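PDB 6NJW: Xcc_ctr_pt from Xanthomonas campestris pv. campestris, which probably cleaves nucleic acid by two-metal catalysis, this chain being the C-terminal, Toprim-containing region of a Class 2 OLD family nuclease. Local coordinates for residues A[163-166]-A[167-171]; A[146-149]-A[150-154]. One frame throughout, in Å; residues are numbered along the deposited sequence.

Overall arrangement
From the N terminus the chain first builds a parallel sheet of four strands, the last being 127-130. It then enters a run of helices. Interaction 2 comes first, in the last turns of helix 134-154. A short connection passes L158 and leads into helix 160-171, which carries interaction 1. Each contact lies within one continuous helix, so neither closes a long loop. They stand in series, without nesting or crossing, their centres about 12 Å apart. The two helices pack on each other through L166, V170 and Q148, and through L163 and R152. Q167 and Q148 probably share a hydrogen bond. Both contacts lie away from the magnesium site.

Interaction 1 (A[163-166]-A[167-171])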
loop_
_atom_site.group_PDB
_atom_site.type_symbol
_atom_site.label_atom_id
_atom_site.label_comp_id
_atom_site.label_asym_id
_atom_site.label_seq_id
_atom_site.Cartn_x
_atom_site.Cartn_y
_atom_site.Cartn_z
ATOM N N LEU A 163 -26.391 -5.572 -8.337
ATOM C CA LEU A 163 -26.674 -5.659 -6.909
ATOM C C LEU A 163 -26.680 -7.105 -6.435
ATOM O O LEU A 163 -26.142 -7.417 -5.368
ATOM C CB LEU A 163 -28.008 -4.986 -6.603
ATOM C CG LEU A 163 -27.965 -3.468 -6.776
ATOM C CD1 LEU A 163 -29.332 -2.839 -6.542
ATOM C CD2 LEU A 163 -26.921 -2.877 -5.833
ATOM N N ASN A 164 -27.275 -8.006 -7.220
ATOM C CA ASN A 164 -27.313 -9.413 -6.833
ATOM C C ASN A 164 -25.918 -10.017 -6.803
ATOM O O ASN A 164 -25.591 -10.792 -5.900
ATOM C CB ASN A 164 -28.211 -10.208 -7.785
ATOM C CG ASN A 164 -29.672 -9.893 -7.594
ATOM O OD1 ASN A 164 -30.087 -9.469 -6.516
ATOM N ND2 ASN A 164 -30.465 -10.088 -8.642
ATOM N N ALA A 165 -25.086 -9.696 -7.796
ATOM C CA ALA A 165 -23.719 -10.201 -7.775
ATOM C C ALA A 165 -22.977 -9.682 -6.552
ATOM O O ALA A 165 -22.216 -10.419 -5.917
ATOM C CB ALA A 165 -22.985 -9.813 -9.057
ATOM N N LEU A 166 -23.215 -8.417 -6.198
ATOM C CA LEU A 166 -22.555 -7.814 -5.047
ATOM C C LEU A 166 -22.971 -8.511 -3.758
ATOM O O LEU A 166 -22.123 -8.876 -2.934
ATOM C CB LEU A 166 -22.893 -6.322 -4.981
ATOM C CG LEU A 166 -22.175 -5.477 -3.921
ATOM C CD1 LEU A 166 -20.682 -5.751 -3.925
ATOM C CD2 LEU A 166 -22.447 -3.996 -4.122
ATOM N N GLN A 167 -24.284 -8.684 -3.563
ATOM C CA GLN A 167 -24.773 -9.420 -2.401
ATOM C C GLN A 167 -24.190 -10.824 -2.367
ATOM O O GLN A 167 -23.872 -11.353 -1.295
ATOM C CB GLN A 167 -26.303 -9.461 -2.419
ATOM C CG GLN A 167 -26.933 -10.000 -1.139
ATOM C CD GLN A 167 -26.436 -9.280 0.095
ATOM O OE1 GLN A 167 -26.677 -8.084 0.264
ATOM N NE2 GLN A 167 -25.735 -10.004 0.967
ATOM N N GLN A 168 -24.006 -11.425 -3.539
ATOM C CA GLN A 168 -23.461 -12.775 -3.622
ATOM C C GLN A 168 -21.990 -12.816 -3.211
ATOM O O GLN A 168 -21.554 -13.763 -2.544
ATOM C CB GLN A 168 -23.671 -13.294 -5.043
ATOM C CG GLN A 168 -22.846 -14.470 -5.483
ATOM C CD GLN A 168 -23.238 -14.901 -6.883
ATOM O OE1 GLN A 168 -24.214 -14.392 -7.444
ATOM N NE2 GLN A 168 -22.477 -15.829 -7.461
ATOM N N TRP A 169 -21.206 -11.801 -3.590
ATOM C CA TRP A 169 -19.814 -11.760 -3.146
ATOM C C TRP A 169 -19.721 -11.576 -1.640
ATOM O O TRP A 169 -18.835 -12.144 -0.992
ATOM C CB TRP A 169 -19.048 -10.627 -3.821
ATOM C CG TRP A 169 -19.112 -10.582 -5.300
ATOM C CD1 TRP A 169 -19.263 -11.633 -6.159
ATOM C CD2 TRP A 169 -19.008 -9.412 -6.103
ATOM N NE1 TRP A 169 -19.258 -11.182 -7.454
ATOM C CE2 TRP A 169 -19.110 -9.819 -7.448
ATOM C CE3 TRP A 169 -18.846 -8.053 -5.815
ATOM C CZ2 TRP A 169 -19.062 -8.912 -8.505
ATOM C CZ3 TRP A 169 -18.788 -7.155 -6.863
ATOM C CH2 TRP A 169 -18.899 -7.585 -8.192
ATOM N N VAL A 170 -20.598 -10.750 -1.072
ATOM C CA VAL A 170 -20.596 -10.558 0.370
ATOM C C VAL A 170 -20.896 -11.874 1.073
ATOM O O VAL A 170 -20.228 -12.246 2.043
ATOM C CB VAL A 170 -21.601 -9.462 0.757
ATOM C CG1 VAL A 170 -21.810 -9.434 2.261
ATOM C CG2 VAL A 170 -21.116 -8.114 0.259
ATOM N N ASP A 171 -21.892 -12.614 0.574
ATOM C CA ASP A 171 -22.260 -13.888 1.179
ATOM C C ASP A 171 -21.165 -14.932 1.044
ATOM O O ASP A 171 -21.152 -15.898 1.806
ATOM C CB ASP A 171 -23.555 -14.409 0.552
ATOM C CG ASP A 171 -24.756 -13.565 0.916
ATOM O OD1 ASP A 171 -24.668 -12.820 1.919
ATOM O OD2 ASP A 171 -25.788 -13.638 0.206
#
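W169 folds back along helix 160-171 over the turn formed by A165 and L166. Its CB starts beside L166 O, at 3.6 Å. CG points away from the W169 carbonyl carbon (chi1 -53°), which swings the indole toward the preceding turn. There CG lies 3.2 Å from A165 O, and this oxygen sits over one face of the ring. The same oxygen accepts the backbone bond from W169 N at 2.9 Å. On the six-membered ring, CZ2 meets A165 CB at 4.1 Å. Across that ring CE3 touches L166 CD1 at 3.5 Å, and CZ3 meets the same methyl slightly farther off. The L166 side chain crosses the indole at about a right angle. L166 CA makes a CH-pi contact over the face of the six-membered ring, 4.2 Å from its centroid. F139, I176, L180 and L181 add further packing around the indole. On the exposed side, Q167 NE2 donates to D171 OD1 at 3.2 Å, from above the carboxylate plane, while Q167 OE1 probably accepts from Q148 NE2. The apolar indole is thus buried between helices, while the exposed Q167 amide is held at both its nitrogen and its oxygen.

Interaction 2 (A[146-149]-A[150-154]); sequences DMQE and VIREE
Q148 and R152 lie side by side, one turn apart near the C-terminal end of the alpha-helix 134-154. Four i to i+4 backbone bonds run through this stretch. The one from R152 N to Q148 O is 3.0 Å long and nearly straight, with an N-H...O angle of 169°. The tight part is on the apolar side. I151 CG1 points away from its own carbonyl carbon (chi1 -68°), and this brings it back over the previous turn to 3.2 Å from M147 O. That oxygen also accepts the backbone bond from I151 N. V150 CG2 likewise lies back over the previous turn, 3.4 Å from D146 O. These apolar groups face neighbouring helices: I151 packs on L166 and L181, V150 on F193 and A196, and M147 on L197.

Q148 forms the edge that faces helix 160-171, where it packs on L166 and V170 and its amide has Q167 as partner. The side chains of Q148 and R152 meet at Q148 CG and R152 CD, 4.0 Å apart. Beyond them the amide and guanidinium planes stand 82° apart.

The solvent side is looser. It is formed by the exposed E149, R152 and E153, though R152 also packs on L163. E149 bends at chi2, which turns its carboxylate along the helix toward R152. The opposite charges probably attract weakly. E149 OE1 is 4.2 Å from R152 CB. It is 4.5 Å from R152 NE, beyond a salt bridge, and lies well out of the guanidinium plane, so no N-H points at it.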
loop_
_atom_site.group_PDB
_atom_site.type_symbol
_atom_site.label_atom_id
_atom_site.label_comp_id
_atom_site.label_asym_id
_atom_site.label_seq_id
_atom_site.Cartn_x
_atom_site.Cartn_y
_atom_site.Cartn_z
ATOM N N ASP A 146 -18.774 -3.577 4.470
ATOM C CA ASP A 146 -18.568 -2.130 4.412
ATOM C C ASP A 146 -18.302 -1.663 2.980
ATOM O O ASP A 146 -18.719 -0.567 2.592
ATOM C CB ASP A 146 -17.418 -1.720 5.330
ATOM C CG ASP A 146 -17.681 -2.084 6.791
ATOM O OD1 ASP A 146 -18.532 -1.429 7.432
ATOM O OD2 ASP A 146 -17.057 -3.046 7.284
ATOM N N MET A 147 -17.588 -2.466 2.194
ATOM C CA MET A 147 -17.355 -2.090 0.806
ATOM C C MET A 147 -18.653 -2.122 0.009
ATOM O O MET A 147 -18.857 -1.280 -0.872
ATOM C CB MET A 147 -16.296 -3.000 0.193
ATOM C CG MET A 147 -14.915 -2.764 0.816
ATOM S SD MET A 147 -13.672 -3.973 0.376
ATOM C CE MET A 147 -13.340 -3.493 -1.330
ATOM N N GLN A 148 -19.554 -3.056 0.330
ATOM C CA GLN A 148 -20.873 -3.042 -0.290
ATOM C C GLN A 148 -21.602 -1.737 -0.004
ATOM O O GLN A 148 -22.186 -1.136 -0.910
ATOM C CB GLN A 148 -21.700 -4.231 0.193
ATOM C CG GLN A 148 -23.114 -4.259 -0.383
ATOM C CD GLN A 148 -23.901 -5.465 0.087
ATOM O OE1 GLN A 148 -23.799 -5.874 1.248
ATOM N NE2 GLN A 148 -24.680 -6.054 -0.816
ATOM N N GLU A 149 -21.569 -1.269 1.244
ATOM C CA GLU A 149 -22.330 -0.068 1.570
ATOM C C GLU A 149 -21.766 1.153 0.859
ATOM O O GLU A 149 -22.529 2.015 0.401
ATOM C CB GLU A 149 -22.371 0.156 3.082
ATOM C CG GLU A 149 -23.525 1.064 3.537
ATOM C CD GLU A 149 -24.873 0.710 2.889
ATOM O OE1 GLU A 149 -25.198 1.272 1.813
ATOM O OE2 GLU A 149 -25.608 -0.132 3.461
ATOM N N VAL A 150 -20.436 1.243 0.741
ATOM C CA VAL A 150 -19.841 2.345 -0.014
ATOM C C VAL A 150 -20.296 2.297 -1.469
ATOM O O VAL A 150 -20.761 3.299 -2.024
ATOM C CB VAL A 150 -18.305 2.319 0.090
ATOM C CG1 VAL A 150 -17.704 3.407 -0.797
ATOM C CG2 VAL A 150 -17.863 2.513 1.548
ATOM N N ILE A 151 -20.173 1.132 -2.103
ATOM C CA ILE A 151 -20.518 1.021 -3.520
ATOM C C ILE A 151 -21.960 1.458 -3.754
ATOM O O ILE A 151 -22.245 2.278 -4.632
ATOM C CB ILE A 151 -20.269 -0.412 -4.017
ATOM C CG1 ILE A 151 -18.768 -0.704 -4.017
ATOM C CG2 ILE A 151 -20.869 -0.617 -5.426
ATOM C CD1 ILE A 151 -18.425 -2.180 -4.196
ATOM N N ARG A 152 -22.886 0.955 -2.932
ATOM C CA ARG A 152 -24.297 1.278 -3.114
ATOM C C ARG A 152 -24.592 2.739 -2.806
ATOM O O ARG A 152 -25.504 3.324 -3.405
ATOM C CB ARG A 152 -25.150 0.347 -2.256
ATOM C CG ARG A 152 -25.254 -1.038 -2.863
ATOM C CD ARG A 152 -26.067 -2.023 -2.018
ATOM N NE ARG A 152 -27.124 -1.388 -1.232
ATOM C CZ ARG A 152 -28.205 -0.788 -1.733
ATOM N NH1 ARG A 152 -28.394 -0.711 -3.044
ATOM N NH2 ARG A 152 -29.100 -0.246 -0.913
ATOM N N GLU A 153 -23.824 3.361 -1.911
ATOM C CA GLU A 153 -24.022 4.787 -1.673
ATOM C C GLU A 153 -23.417 5.641 -2.779
ATOM O O GLU A 153 -23.955 6.706 -3.100
ATOM C CB GLU A 153 -23.428 5.206 -0.325
ATOM C CG GLU A 153 -23.954 6.560 0.132
ATOM C CD GLU A 153 -23.296 7.073 1.394
ATOM O OE1 GLU A 153 -23.205 6.314 2.391
ATOM O OE2 GLU A 153 -22.875 8.251 1.386
ATOM N N GLU A 154 -22.306 5.203 -3.365
ATOM C CA GLU A 154 -21.676 5.981 -4.426
ATOM C C GLU A 154 -22.326 5.728 -5.780
ATOM O O GLU A 154 -22.290 6.603 -6.654
ATOM C CB GLU A 154 -20.183 5.646 -4.495
ATOM C CG GLU A 154 -19.393 6.148 -3.302
ATOM C CD GLU A 154 -19.363 7.659 -3.244
ATOM O OE1 GLU A 154 -19.255 8.288 -4.317
ATOM O OE2 GLU A 154 -19.450 8.212 -2.129
#